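PDB 2QTF: GTP-binding protein from Sulfolobus solfataricus P2, which hydrolyses GTP, needs magnesium, and associates with the 50S ribosomal subunit, where it may act in protein synthesis or ribosome biogenesis. Local coordinates for residues Thr3-Val8 against Val27-Lys32; Ala18-Ala23 against Ile87-Glu92; Gly22-Val27 against Phe94-Gly99; Asn38-Ile43 against Ile74-Lys79; Ile57-Ile62 against Gly80-Asp85. One frame throughout, in Å; residues are numbered along the deposited sequence.

Contact 1. Residues Thr3-Val8 against Val27-Lys32; sequences TAALFV and VTSIYK
Thr3 meets Thr28 through methyls, CG2 to CG2 4.0 Å, while its own hydroxyl turns to Glu56 O. At Ala4 a beta bulge inserts Thr28 between the parallel-strand partners of Ala4 and Ala5, and Ala4 O therefore faces two successive N-H groups, Thr28 N at 2.7 Å and Ser29 N weakly. Ala5, small as suits the tight face under Ile51, sets CB 3.6 Å from Ser29 OG, a buried hydroxyl without a polar partner. Leu6 N bonds to Ser29 O at 2.8 Å, and Leu6 O receives Tyr31 N. Leu6 CB touches Val27 CG1 at 4.1 Å, and CG, anti to the backbone N (chi1 172°), carries the methyls toward Val20. Phe7 lies in an offset stack on Tyr31, planes 26° apart, with Tyr31 CD2 over the ring face 3.5 Å from Phe7 CZ. Val8 N bonds to Tyr31 O; Val8 CG1 lies beside Ile30 CG2, 4.0 Å. In this beta-alpha-beta unit helix 13-22 covers the Leu6 face, helix 45-52 the Phe7 face, and strand 59-62 pairs with strand 2-7.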
# COMPACT_ATOMS: atom_id res chain seq x y z
N THR A 3 -4.55 -11.42 12.68
CA THR A 3 -4.04 -12.59 12.00
C THR A 3 -5.01 -12.82 10.85
O THR A 3 -6.22 -12.62 11.00
CB THR A 3 -4.10 -13.83 12.95
OG1 THR A 3 -5.35 -13.77 13.62
CG2 THR A 3 -3.00 -13.68 14.10
N ALA A 4 -4.49 -13.25 9.70
CA ALA A 4 -5.42 -13.51 8.59
C ALA A 4 -5.14 -14.91 8.05
O ALA A 4 -3.95 -15.34 8.03
CB ALA A 4 -5.25 -12.48 7.47
N ALA A 5 -6.20 -15.56 7.58
CA ALA A 5 -6.09 -16.70 6.67
C ALA A 5 -6.24 -16.13 5.22
O ALA A 5 -7.26 -15.48 4.95
CB ALA A 5 -7.27 -17.75 6.94
N LEU A 6 -5.25 -16.36 4.33
CA LEU A 6 -5.28 -15.74 2.97
C LEU A 6 -5.53 -16.84 1.91
O LEU A 6 -4.80 -17.82 1.87
CB LEU A 6 -3.95 -15.01 2.71
CG LEU A 6 -3.68 -14.46 1.30
CD1 LEU A 6 -4.71 -13.36 0.98
CD2 LEU A 6 -2.16 -13.98 1.22
N PHE A 7 -6.54 -16.66 1.07
CA PHE A 7 -6.68 -17.43 -0.16
C PHE A 7 -6.26 -16.65 -1.35
O PHE A 7 -6.81 -15.54 -1.61
CB PHE A 7 -8.17 -17.83 -0.35
CG PHE A 7 -8.63 -18.80 0.67
CD1 PHE A 7 -8.82 -20.14 0.33
CD2 PHE A 7 -8.76 -18.42 2.02
CE1 PHE A 7 -9.23 -21.04 1.30
CE2 PHE A 7 -9.13 -19.33 3.01
CZ PHE A 7 -9.37 -20.67 2.62
N VAL A 8 -5.32 -17.20 -2.12
CA VAL A 8 -4.69 -16.45 -3.22
C VAL A 8 -4.07 -17.44 -4.25
O VAL A 8 -3.54 -18.47 -3.83
CB VAL A 8 -3.56 -15.46 -2.65
CG1 VAL A 8 -2.45 -16.21 -1.95
CG2 VAL A 8 -2.97 -14.54 -3.71
N VAL A 27 -0.13 -12.76 8.06
CA VAL A 27 -0.72 -13.87 7.32
C VAL A 27 -0.35 -15.12 8.03
O VAL A 27 0.87 -15.45 8.11
CB VAL A 27 -0.13 -13.98 5.95
CG1 VAL A 27 -0.74 -15.23 5.19
CG2 VAL A 27 -0.34 -12.56 5.12
N THR A 28 -1.33 -15.79 8.63
CA THR A 28 -0.97 -17.00 9.38
C THR A 28 -1.27 -18.29 8.71
O THR A 28 -0.80 -19.33 9.17
CB THR A 28 -1.43 -17.02 10.82
OG1 THR A 28 -2.85 -16.87 10.89
CG2 THR A 28 -0.71 -15.91 11.66
N SER A 29 -2.07 -18.26 7.64
CA SER A 29 -2.11 -19.41 6.76
C SER A 29 -2.50 -18.98 5.38
O SER A 29 -3.07 -17.89 5.22
CB SER A 29 -3.12 -20.41 7.31
OG SER A 29 -4.35 -19.79 7.41
N ILE A 30 -2.19 -19.81 4.39
CA ILE A 30 -2.30 -19.43 3.01
C ILE A 30 -2.80 -20.64 2.23
O ILE A 30 -2.26 -21.76 2.37
CB ILE A 30 -0.94 -19.01 2.40
CG1 ILE A 30 -0.28 -17.93 3.22
CG2 ILE A 30 -1.08 -18.56 0.96
CD1 ILE A 30 1.18 -17.55 2.80
N TYR A 31 -3.77 -20.42 1.37
CA TYR A 31 -4.31 -21.53 0.60
C TYR A 31 -4.43 -21.04 -0.78
O TYR A 31 -4.63 -19.82 -0.94
CB TYR A 31 -5.69 -21.85 1.13
CG TYR A 31 -5.73 -22.23 2.57
CD1 TYR A 31 -5.48 -23.55 2.99
CD2 TYR A 31 -6.08 -21.29 3.55
CE1 TYR A 31 -5.52 -23.89 4.38
CE2 TYR A 31 -6.14 -21.61 4.89
CZ TYR A 31 -5.85 -22.95 5.29
OH TYR A 31 -5.96 -23.29 6.62
N LYS A 32 -4.33 -21.92 -1.80
CA LYS A 32 -4.66 -21.52 -3.15
C LYS A 32 -6.16 -21.15 -3.28
O LYS A 32 -6.92 -21.51 -2.43
CB LYS A 32 -4.29 -22.69 -4.15
CG LYS A 32 -2.79 -22.86 -4.24
CD LYS A 32 -2.41 -23.92 -5.27
CE LYS A 32 -0.92 -24.19 -5.21
NZ LYS A 32 -0.40 -24.04 -6.64

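Contact 2. Residues Ala18-Ala23 against Ile87-Glu92; sequences ALVEGA and ILLLLE. With CD (cadmium ion), chain B.
Two helices of the N-terminal domain, 13-22 and 86-97, pack on each other over one face of its parallel sheet, and the Leu19 end borders the probable GTP site at Thr188. Leu89 lies at the middle of the contact, against Leu19, Val20 and Ala23. With CG anti to the backbone N (chi1 169°), it reaches out from its helix and divides its two methyls. Leu89 CD2 lies 3.8 Å from Val20 CG2 and 3.9 Å from Leu19 CB, while Leu89 CD1 comes 3.7 Å from Ala23 CB. Leu90 CD2 meets Leu19 CD2 at 3.9 Å as the two side chains slant across one another. Branched aliphatic groups suit this buried seam, and the short Ala23 leaves space for both Leu89 and the CG of Glu92. The segment axes approach to 9.2 Å at 50°. At the polar end the Glu92 carboxylate grips a cadmium ion with both oxygens, OE2 at 2.2 Å and OE1 less closely, alongside two waters. A further water donates to Ala23 O and to Glu92 OE2. No direct hydrogen bond joins the segments; apolar contact carries the interface, and the metal and the bridging water would hold the carboxylate in place at its border.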
# COMPACT_ATOMS: atom_id res chain seq x y z
N ALA A 18 2.26 -9.05 0.72
CA ALA A 18 2.78 -7.68 0.98
C ALA A 18 1.60 -6.71 1.07
O ALA A 18 1.59 -5.85 1.91
CB ALA A 18 3.80 -7.29 -0.18
N LEU A 19 0.53 -6.87 0.28
CA LEU A 19 -0.75 -6.08 0.51
C LEU A 19 -1.42 -6.34 1.91
O LEU A 19 -1.90 -5.41 2.61
CB LEU A 19 -1.73 -6.34 -0.61
CG LEU A 19 -1.22 -5.89 -1.99
CD1 LEU A 19 -2.07 -6.44 -3.10
CD2 LEU A 19 -1.17 -4.27 -2.07
N VAL A 20 -1.56 -7.61 2.29
CA VAL A 20 -2.18 -7.91 3.58
C VAL A 20 -1.35 -7.33 4.72
O VAL A 20 -1.94 -6.81 5.70
CB VAL A 20 -2.35 -9.47 3.73
CG1 VAL A 20 -2.75 -9.88 5.19
CG2 VAL A 20 -3.33 -9.94 2.68
N GLU A 21 -0.02 -7.43 4.61
CA GLU A 21 0.80 -6.84 5.69
C GLU A 21 0.65 -5.27 5.63
O GLU A 21 0.61 -4.61 6.66
CB GLU A 21 2.27 -7.31 5.61
CG GLU A 21 2.35 -8.85 5.73
CD GLU A 21 3.79 -9.38 5.59
OE1 GLU A 21 4.66 -8.68 5.00
OE2 GLU A 21 4.07 -10.48 6.07
N GLY A 22 0.39 -4.69 4.45
CA GLY A 22 0.18 -3.17 4.41
C GLY A 22 -1.16 -2.75 5.02
O GLY A 22 -1.46 -1.56 5.27
N ALA A 23 -2.05 -3.72 5.20
CA ALA A 23 -3.28 -3.53 5.90
C ALA A 23 -3.16 -3.94 7.39
O ALA A 23 -4.19 -4.11 8.00
CB ALA A 23 -4.47 -4.33 5.17
N ILE A 87 -11.00 -6.00 -3.16
CA ILE A 87 -11.46 -4.60 -3.08
C ILE A 87 -11.44 -4.09 -1.64
O ILE A 87 -10.90 -3.05 -1.41
CB ILE A 87 -12.82 -4.38 -3.79
CG1 ILE A 87 -12.58 -4.67 -5.30
CG2 ILE A 87 -13.45 -3.04 -3.46
CD1 ILE A 87 -13.42 -4.02 -6.17
N LEU A 88 -12.08 -4.79 -0.74
CA LEU A 88 -12.13 -4.34 0.66
C LEU A 88 -10.72 -4.35 1.28
O LEU A 88 -10.41 -3.49 2.12
CB LEU A 88 -13.11 -5.23 1.44
CG LEU A 88 -14.63 -5.06 1.12
CD1 LEU A 88 -15.45 -5.93 2.13
CD2 LEU A 88 -15.03 -3.60 1.14
N LEU A 89 -9.85 -5.27 0.88
CA LEU A 89 -8.48 -5.27 1.39
C LEU A 89 -7.76 -4.00 0.98
O LEU A 89 -7.01 -3.36 1.76
CB LEU A 89 -7.69 -6.56 0.92
CG LEU A 89 -6.14 -6.56 1.18
CD1 LEU A 89 -5.88 -6.69 2.65
CD2 LEU A 89 -5.29 -7.66 0.41
N LEU A 90 -7.84 -3.66 -0.30
CA LEU A 90 -7.06 -2.45 -0.74
C LEU A 90 -7.70 -1.22 -0.10
O LEU A 90 -6.96 -0.27 0.22
CB LEU A 90 -7.12 -2.26 -2.30
CG LEU A 90 -6.42 -3.40 -3.04
CD1 LEU A 90 -6.63 -3.44 -4.61
CD2 LEU A 90 -4.98 -3.48 -2.71
N LEU A 91 -9.05 -1.19 0.05
CA LEU A 91 -9.66 -0.03 0.72
C LEU A 91 -9.16 0.07 2.20
O LEU A 91 -8.95 1.17 2.74
CB LEU A 91 -11.24 -0.04 0.67
CG LEU A 91 -11.74 0.28 -0.78
CD1 LEU A 91 -13.20 -0.14 -0.83
CD2 LEU A 91 -11.46 1.82 -1.00
N GLU A 92 -9.01 -1.09 2.86
CA GLU A 92 -8.35 -1.10 4.23
C GLU A 92 -6.92 -0.48 4.24
O GLU A 92 -6.63 0.35 5.11
CB GLU A 92 -8.36 -2.56 4.82
CG GLU A 92 -7.79 -2.56 6.27
CD GLU A 92 -8.92 -2.11 7.25
OE1 GLU A 92 -10.10 -2.05 6.75
OE2 GLU A 92 -8.67 -1.90 8.50
CD CD B . -10.81 -1.68 9.05
O HOH W 1 -6.71 -3.23 9.69
O HOH W 2 -12.78 -2.56 7.82
O HOH W 3 -10.52 -4.23 9.47

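Contact 3. Residues Gly22-Val27 against Phe94-Gly99; sequences GANYKV and FALHAG. With CD (cadmium ion), chain C.
Leu96 presses its CD1 methyl against the turn that ends helix 13-22, and this is the close part of the contact. Leu96 CD1 lies 3.2 Å from Ala23 O and 3.7 Å from Asn24 ND2, so one methyl packs against a peptide carbonyl and a side-chain amide, although Leu96 and Asn24 are themselves partly open to solvent. Asn24 suits the place because it tolerates the positive phi (67°) of the C-prime residue in a Schellman motif, in which Asn24 N bonds to Glu21 O and Tyr25 N to Val20 O. Its CG, anti to the carbonyl carbon (chi1 -73°), brings the amide beside Leu96.

The other part is looser, for a single backbone oxygen meets a ring and four waters surround a metal. Gly22 O lies at the edge of the His97 imidazole, in the ring plane, 3.3 Å from His97 CE1. Next to this edge His97 NE2 binds a cadmium ion at 2.2 Å. Asp232, predicted to contact GTP, binds the same ion, while His97 ND1 bonds to Ile93 O and so fixes the turn of the ring.

With ND1 acting as donor, NE2 keeps its lone pair for the metal. In this crystal the cadmium ion links His97 to Asp232 of the G domain, and the carbonyl beside CE1 would be expected to favour the polarised C-H of a metal-bound imidazole.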
# COMPACT_ATOMS: atom_id res chain seq x y z
N GLY A 22 0.39 -4.69 4.45
CA GLY A 22 0.18 -3.17 4.41
C GLY A 22 -1.16 -2.75 5.02
O GLY A 22 -1.46 -1.56 5.27
N ALA A 23 -2.05 -3.72 5.20
CA ALA A 23 -3.28 -3.53 5.90
C ALA A 23 -3.16 -3.94 7.39
O ALA A 23 -4.19 -4.11 8.00
CB ALA A 23 -4.47 -4.33 5.17
N ASN A 24 -1.94 -4.09 7.88
CA ASN A 24 -1.66 -4.37 9.30
C ASN A 24 -2.15 -5.79 9.76
O ASN A 24 -2.59 -5.96 10.91
CB ASN A 24 -2.26 -3.25 10.18
CG ASN A 24 -1.40 -1.83 10.08
OD1 ASN A 24 -0.35 -1.76 9.41
ND2 ASN A 24 -1.91 -0.72 10.76
N TYR A 25 -2.15 -6.77 8.85
CA TYR A 25 -2.48 -8.18 9.24
C TYR A 25 -1.21 -9.01 9.14
O TYR A 25 -0.39 -8.77 8.27
CB TYR A 25 -3.53 -8.83 8.31
CG TYR A 25 -4.89 -8.23 8.47
CD1 TYR A 25 -5.81 -8.71 9.40
CD2 TYR A 25 -5.27 -7.18 7.66
CE1 TYR A 25 -7.11 -8.10 9.51
CE2 TYR A 25 -6.52 -6.56 7.83
CZ TYR A 25 -7.40 -7.00 8.69
OH TYR A 25 -8.59 -6.31 8.70
N LYS A 26 -1.07 -10.01 10.04
CA LYS A 26 -0.10 -11.08 9.90
C LYS A 26 -0.73 -12.28 9.14
O LYS A 26 -1.80 -12.73 9.52
CB LYS A 26 0.33 -11.52 11.33
CG LYS A 26 1.42 -12.65 11.27
CD LYS A 26 1.98 -13.08 12.69
CE LYS A 26 3.33 -13.95 12.54
NZ LYS A 26 4.18 -14.00 13.86
N VAL A 27 -0.13 -12.76 8.06
CA VAL A 27 -0.72 -13.87 7.32
C VAL A 27 -0.35 -15.12 8.03
O VAL A 27 0.87 -15.45 8.11
CB VAL A 27 -0.13 -13.98 5.95
CG1 VAL A 27 -0.74 -15.23 5.19
CG2 VAL A 27 -0.34 -12.56 5.12
N PHE A 94 -5.78 1.66 2.18
CA PHE A 94 -5.94 3.13 1.94
C PHE A 94 -6.35 3.83 3.23
O PHE A 94 -5.78 4.87 3.59
CB PHE A 94 -6.92 3.45 0.79
CG PHE A 94 -6.60 2.77 -0.57
CD1 PHE A 94 -5.35 2.29 -0.88
CD2 PHE A 94 -7.60 2.80 -1.57
CE1 PHE A 94 -5.11 1.65 -2.10
CE2 PHE A 94 -7.37 2.18 -2.87
CZ PHE A 94 -6.14 1.61 -3.12
N ALA A 95 -7.33 3.24 3.93
CA ALA A 95 -7.86 3.81 5.17
C ALA A 95 -6.71 3.96 6.19
O ALA A 95 -6.69 4.88 6.98
CB ALA A 95 -8.98 2.87 5.70
N LEU A 96 -5.80 2.99 6.25
CA LEU A 96 -4.69 3.01 7.22
C LEU A 96 -3.63 4.02 6.79
O LEU A 96 -2.85 4.49 7.64
CB LEU A 96 -4.09 1.55 7.36
CG LEU A 96 -5.12 0.57 7.97
CD1 LEU A 96 -4.38 -0.92 7.96
CD2 LEU A 96 -5.56 0.93 9.45
N HIS A 97 -3.59 4.42 5.50
CA HIS A 97 -2.52 5.34 5.13
C HIS A 97 -3.04 6.75 4.90
O HIS A 97 -2.24 7.67 4.72
CB HIS A 97 -1.81 4.88 3.86
CG HIS A 97 -0.98 3.64 4.05
ND1 HIS A 97 -1.52 2.37 4.19
CD2 HIS A 97 0.35 3.51 4.19
CE1 HIS A 97 -0.52 1.51 4.34
NE2 HIS A 97 0.62 2.17 4.30
N ALA A 98 -4.36 6.96 4.87
CA ALA A 98 -4.91 8.26 4.51
C ALA A 98 -4.97 9.14 5.77
O ALA A 98 -5.46 8.71 6.79
CB ALA A 98 -6.34 8.05 3.93
N GLY A 99 -4.51 10.35 5.70
CA GLY A 99 -4.70 11.28 6.82
C GLY A 99 -5.55 12.49 6.43
O GLY A 99 -5.94 13.27 7.31
CD CD C . 2.72 1.39 4.36
O HOH W 4 2.93 1.97 2.02
O HOH W 5 1.78 -0.54 3.09
O HOH W 6 4.89 0.70 4.12
O HOH W 7 2.28 -0.28 6.04

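Contact 4. Residues Asn38-Ile43 against Ile74-Lys79; sequences NVKFYI and IRRELK
This is a side-chain contact between a loop and a helix at the periphery of the N-terminal domain: an Asx motif in the loop preceding helix 45-52 packs against the C-terminal part of helix 68-78. Asn38 OD1 receives the backbone N of Phe41 at 3.0 Å, from above the carbonyl plane, and weakly that of Lys40. The turn so formed presents Phe41, a large apolar ring suited to its buried place, to the helix. Phe41 CE1 meets Glu77 CG at 3.5 Å, and the carboxylate stands steeply to the ring, planes 81° apart. A bend in the Glu77 chain (chi2 -49°) lets OE2 reach Arg76. On the inner side Ile74 CD1 touches Phe41 O at 3.4 Å, while its other branch faces Leu60 and Val83 of the sheet. Toward the outside, Lys40 NZ and Arg76 NH2 come within 4.1 Å, a like-charge approach that Glu77 probably eases. Glu77 OE1 pairs with Lys52. Glu77 OE2 takes Arg76 NE at 2.9 Å in a salt bridge; Arg76 NH2 bonds weakly to the same oxygen and lies 3.5 Å from Phe41 CE1.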
# COMPACT_ATOMS: atom_id res chain seq x y z
N ASN A 38 -17.08 -22.81 -4.09
CA ASN A 38 -18.39 -23.20 -3.55
C ASN A 38 -19.43 -22.10 -3.89
O ASN A 38 -19.20 -20.92 -3.67
CB ASN A 38 -18.22 -23.48 -2.01
CG ASN A 38 -19.45 -23.96 -1.37
OD1 ASN A 38 -20.41 -23.22 -1.32
ND2 ASN A 38 -19.41 -25.17 -0.74
N VAL A 39 -20.61 -22.51 -4.37
CA VAL A 39 -21.59 -21.55 -4.87
C VAL A 39 -22.06 -20.60 -3.79
O VAL A 39 -22.31 -19.40 -4.06
CB VAL A 39 -22.83 -22.26 -5.45
CG1 VAL A 39 -23.77 -21.22 -6.05
CG2 VAL A 39 -22.41 -23.34 -6.53
N LYS A 40 -22.19 -21.12 -2.57
CA LYS A 40 -22.58 -20.28 -1.46
C LYS A 40 -21.42 -19.61 -0.78
O LYS A 40 -21.50 -18.42 -0.49
CB LYS A 40 -23.39 -21.06 -0.41
CG LYS A 40 -24.69 -21.71 -0.94
CD LYS A 40 -25.33 -22.58 0.16
CE LYS A 40 -25.79 -21.72 1.43
NZ LYS A 40 -26.43 -22.45 2.64
N PHE A 41 -20.33 -20.35 -0.51
CA PHE A 41 -19.34 -19.84 0.43
C PHE A 41 -18.03 -19.51 -0.22
O PHE A 41 -17.06 -19.11 0.46
CB PHE A 41 -19.10 -20.91 1.48
CG PHE A 41 -20.38 -21.28 2.23
CD1 PHE A 41 -20.91 -20.43 3.20
CD2 PHE A 41 -21.03 -22.49 1.92
CE1 PHE A 41 -22.13 -20.77 3.96
CE2 PHE A 41 -22.19 -22.85 2.60
CZ PHE A 41 -22.77 -22.00 3.64
N TYR A 42 -17.97 -19.75 -1.51
CA TYR A 42 -16.70 -19.54 -2.28
C TYR A 42 -15.60 -20.53 -1.85
O TYR A 42 -15.15 -21.46 -2.63
CB TYR A 42 -16.19 -18.02 -2.18
CG TYR A 42 -14.99 -17.83 -3.08
CD1 TYR A 42 -15.18 -17.72 -4.46
CD2 TYR A 42 -13.75 -17.97 -2.63
CE1 TYR A 42 -14.10 -17.65 -5.31
CE2 TYR A 42 -12.61 -17.88 -3.46
CZ TYR A 42 -12.82 -17.75 -4.80
OH TYR A 42 -11.75 -17.71 -5.64
N ILE A 43 -15.09 -20.37 -0.62
CA ILE A 43 -14.17 -21.35 -0.10
C ILE A 43 -14.97 -22.61 0.35
O ILE A 43 -16.17 -22.56 0.41
CB ILE A 43 -13.25 -20.82 1.08
CG1 ILE A 43 -14.08 -20.45 2.26
CG2 ILE A 43 -12.40 -19.54 0.54
CD1 ILE A 43 -13.20 -20.19 3.59
N ILE A 74 -20.64 -16.03 3.62
CA ILE A 74 -19.41 -15.98 4.47
C ILE A 74 -19.59 -15.16 5.75
O ILE A 74 -19.21 -15.64 6.82
CB ILE A 74 -18.20 -15.50 3.69
CG1 ILE A 74 -18.04 -16.40 2.44
CG2 ILE A 74 -16.99 -15.33 4.57
CD1 ILE A 74 -16.88 -15.90 1.51
N ARG A 75 -20.18 -13.94 5.66
CA ARG A 75 -20.31 -13.08 6.85
C ARG A 75 -21.22 -13.71 7.88
O ARG A 75 -21.01 -13.55 9.08
CB ARG A 75 -20.91 -11.71 6.50
CG ARG A 75 -19.92 -10.85 5.65
CD ARG A 75 -20.68 -9.53 5.26
NE ARG A 75 -19.76 -8.57 4.60
CZ ARG A 75 -20.19 -7.46 3.99
NH1 ARG A 75 -21.52 -7.25 3.93
NH2 ARG A 75 -19.30 -6.58 3.51
N ARG A 76 -22.28 -14.38 7.40
CA ARG A 76 -23.17 -15.14 8.36
C ARG A 76 -22.41 -16.22 9.12
O ARG A 76 -22.39 -16.19 10.34
CB ARG A 76 -24.39 -15.76 7.64
CG ARG A 76 -25.31 -16.54 8.69
CD ARG A 76 -26.36 -17.40 7.87
NE ARG A 76 -25.71 -18.42 7.04
CZ ARG A 76 -25.70 -18.43 5.72
NH1 ARG A 76 -26.28 -17.47 4.99
NH2 ARG A 76 -25.10 -19.41 5.13
N GLU A 77 -21.67 -17.07 8.42
CA GLU A 77 -20.97 -18.14 9.06
C GLU A 77 -19.93 -17.64 10.04
O GLU A 77 -19.71 -18.27 11.07
CB GLU A 77 -20.21 -18.93 8.00
CG GLU A 77 -21.09 -19.64 7.05
CD GLU A 77 -22.19 -20.46 7.79
OE1 GLU A 77 -21.85 -21.30 8.69
OE2 GLU A 77 -23.39 -20.15 7.50
N LEU A 78 -19.29 -16.50 9.71
CA LEU A 78 -18.10 -16.05 10.45
C LEU A 78 -18.54 -15.42 11.71
O LEU A 78 -17.69 -15.21 12.58
CB LEU A 78 -17.23 -15.09 9.62
CG LEU A 78 -16.41 -15.85 8.58
CD1 LEU A 78 -15.46 -14.90 7.84
CD2 LEU A 78 -15.65 -17.01 9.17
N LYS A 79 -19.83 -15.11 11.81
CA LYS A 79 -20.46 -14.63 13.06
C LYS A 79 -19.60 -13.55 13.72
O LYS A 79 -18.95 -13.82 14.70
CB LYS A 79 -20.57 -15.76 14.07
CG LYS A 79 -21.80 -16.64 13.85
CD LYS A 79 -22.65 -16.77 15.16
CE LYS A 79 -21.81 -17.33 16.33
NZ LYS A 79 -22.10 -16.72 17.69

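Contact 5. Residues Ile57-Ile62 against Gly80-Asp85; sequences ISTLII and GKEVLD
Lys81 NZ donates to Ile57 O at 2.8 Å, lying in the carbonyl plane, at the end of a chain extended beyond CG. The ammonium has further carbonyl partners in Ile51 O and, weakly, Lys52 O, for a long, charged residue can reach several carbonyl oxygens at the end of helix 45-52. Next come three backbone bonds of a parallel ladder: Leu60 N to Glu82 O, Leu84 N to Leu60 O, and Ile62 N to Leu84 O, each 2.9 Å. The strands are the first and third elements of a beta-alpha-beta unit whose crossover is helix 68-78, and strand 82-84 forms an edge of the four-stranded sheet. Asp85, directly after the ladder, is the N-cap of helix 86-97; its OD1 takes Leu88 N, while OD2 bonds to Tyr114 OH and Leu66 N. On one face Leu60 and Val83 run side by side, CD2 to CG2 4.1 Å, beneath Ile74 of the crossover helix. Val83 places CG2 anti to its backbone N and thereby faces Leu60. The opposite face carries Ile61 and Leu84, which touch at CG1 and CD1, 4.1 Å apart. Thr59 lies farther along this face, its CG2 methyl 4.2 Å from Leu84 CD1.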
# COMPACT_ATOMS: atom_id res chain seq x y z
N ILE A 57 -7.40 -16.77 14.48
CA ILE A 57 -7.57 -16.16 13.09
C ILE A 57 -8.65 -15.13 13.26
O ILE A 57 -9.77 -15.48 13.60
CB ILE A 57 -8.06 -17.18 12.00
CG1 ILE A 57 -7.05 -18.30 11.84
CG2 ILE A 57 -8.13 -16.44 10.53
CD1 ILE A 57 -7.57 -19.50 10.99
N SER A 58 -8.30 -13.85 13.10
CA SER A 58 -9.28 -12.82 13.26
C SER A 58 -10.00 -12.53 11.97
O SER A 58 -11.12 -12.04 12.01
CB SER A 58 -8.69 -11.53 13.84
OG SER A 58 -7.74 -10.99 12.97
N THR A 59 -9.41 -12.88 10.83
CA THR A 59 -9.94 -12.36 9.57
C THR A 59 -9.70 -13.31 8.40
O THR A 59 -8.61 -13.88 8.26
CB THR A 59 -9.26 -10.95 9.21
OG1 THR A 59 -9.48 -10.04 10.32
CG2 THR A 59 -9.73 -10.34 7.84
N LEU A 60 -10.72 -13.43 7.56
CA LEU A 60 -10.56 -14.20 6.30
C LEU A 60 -10.29 -13.23 5.14
O LEU A 60 -11.00 -12.28 4.99
CB LEU A 60 -11.85 -14.96 6.01
CG LEU A 60 -11.97 -15.68 4.68
CD1 LEU A 60 -10.79 -16.64 4.48
CD2 LEU A 60 -13.39 -16.41 4.62
N ILE A 61 -9.23 -13.45 4.37
CA ILE A 61 -8.96 -12.58 3.25
C ILE A 61 -8.91 -13.42 1.97
O ILE A 61 -8.16 -14.38 1.91
CB ILE A 61 -7.61 -11.76 3.44
CG1 ILE A 61 -7.72 -10.92 4.74
CG2 ILE A 61 -7.35 -10.83 2.20
CD1 ILE A 61 -6.37 -10.26 5.14
N ILE A 62 -9.72 -13.04 0.99
CA ILE A 62 -9.77 -13.76 -0.28
C ILE A 62 -9.26 -12.82 -1.37
O ILE A 62 -9.81 -11.75 -1.60
CB ILE A 62 -11.18 -14.31 -0.53
CG1 ILE A 62 -11.53 -15.41 0.57
CG2 ILE A 62 -11.23 -14.90 -1.94
CD1 ILE A 62 -13.03 -15.65 0.67
N GLY A 80 -19.48 -12.38 13.13
CA GLY A 80 -18.57 -11.47 13.76
C GLY A 80 -17.26 -11.23 13.02
O GLY A 80 -17.05 -10.06 12.61
N LYS A 81 -16.43 -12.29 12.83
CA LYS A 81 -15.14 -12.19 12.15
C LYS A 81 -15.29 -11.63 10.70
O LYS A 81 -16.21 -12.00 9.91
CB LYS A 81 -14.39 -13.57 12.02
CG LYS A 81 -13.94 -14.25 13.30
CD LYS A 81 -13.07 -15.47 13.02
CE LYS A 81 -12.87 -16.13 14.29
NZ LYS A 81 -11.85 -17.23 14.25
N GLU A 82 -14.29 -10.90 10.31
CA GLU A 82 -14.32 -10.05 9.14
C GLU A 82 -13.91 -10.89 7.95
O GLU A 82 -13.01 -11.75 8.06
CB GLU A 82 -13.27 -8.96 9.37
CG GLU A 82 -13.10 -7.86 8.19
CD GLU A 82 -13.09 -6.34 8.70
OE1 GLU A 82 -13.63 -5.33 8.01
OE2 GLU A 82 -12.59 -6.17 9.83
N VAL A 83 -14.54 -10.65 6.80
CA VAL A 83 -13.98 -11.18 5.54
C VAL A 83 -13.66 -9.95 4.63
O VAL A 83 -14.49 -9.01 4.52
CB VAL A 83 -14.93 -12.25 4.83
CG1 VAL A 83 -16.38 -11.69 4.57
CG2 VAL A 83 -14.41 -12.58 3.46
N LEU A 84 -12.49 -9.96 4.01
CA LEU A 84 -12.10 -8.89 3.07
C LEU A 84 -11.92 -9.64 1.77
O LEU A 84 -11.17 -10.60 1.76
CB LEU A 84 -10.74 -8.31 3.46
CG LEU A 84 -10.77 -7.60 4.86
CD1 LEU A 84 -9.26 -7.11 5.23
CD2 LEU A 84 -11.82 -6.45 4.83
N ASP A 85 -12.48 -9.12 0.67
CA ASP A 85 -12.03 -9.59 -0.64
C ASP A 85 -10.95 -8.59 -1.15
O ASP A 85 -10.44 -7.73 -0.39
CB ASP A 85 -13.22 -9.80 -1.61
CG ASP A 85 -13.81 -8.49 -2.16
OD1 ASP A 85 -13.50 -7.41 -1.58
OD2 ASP A 85 -14.61 -8.58 -3.12

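In the fold
Contacts 1 and 5 build the four-stranded parallel sheet of the N-terminal domain, their centres about 10 Å apart and joined where strands 2-7 and 59-62 pair. Contacts 2 and 3, centres about 6 Å apart, share Gly22, Ala23 and helix 86-97 and lie toward the G domain. Contacts 3 and 4 have centres about 24 Å apart; at contact 4 Ile74 and Tyr42 pack on residues of contact 5. Along the chain contact 1 closes before contacts 4 and 5 open; these two cross each other, and both are nested inside the loop closed by contact 2. The sheet, covered by helices on its two faces, lies between the outlying loop and the side facing the GTP-binding domain.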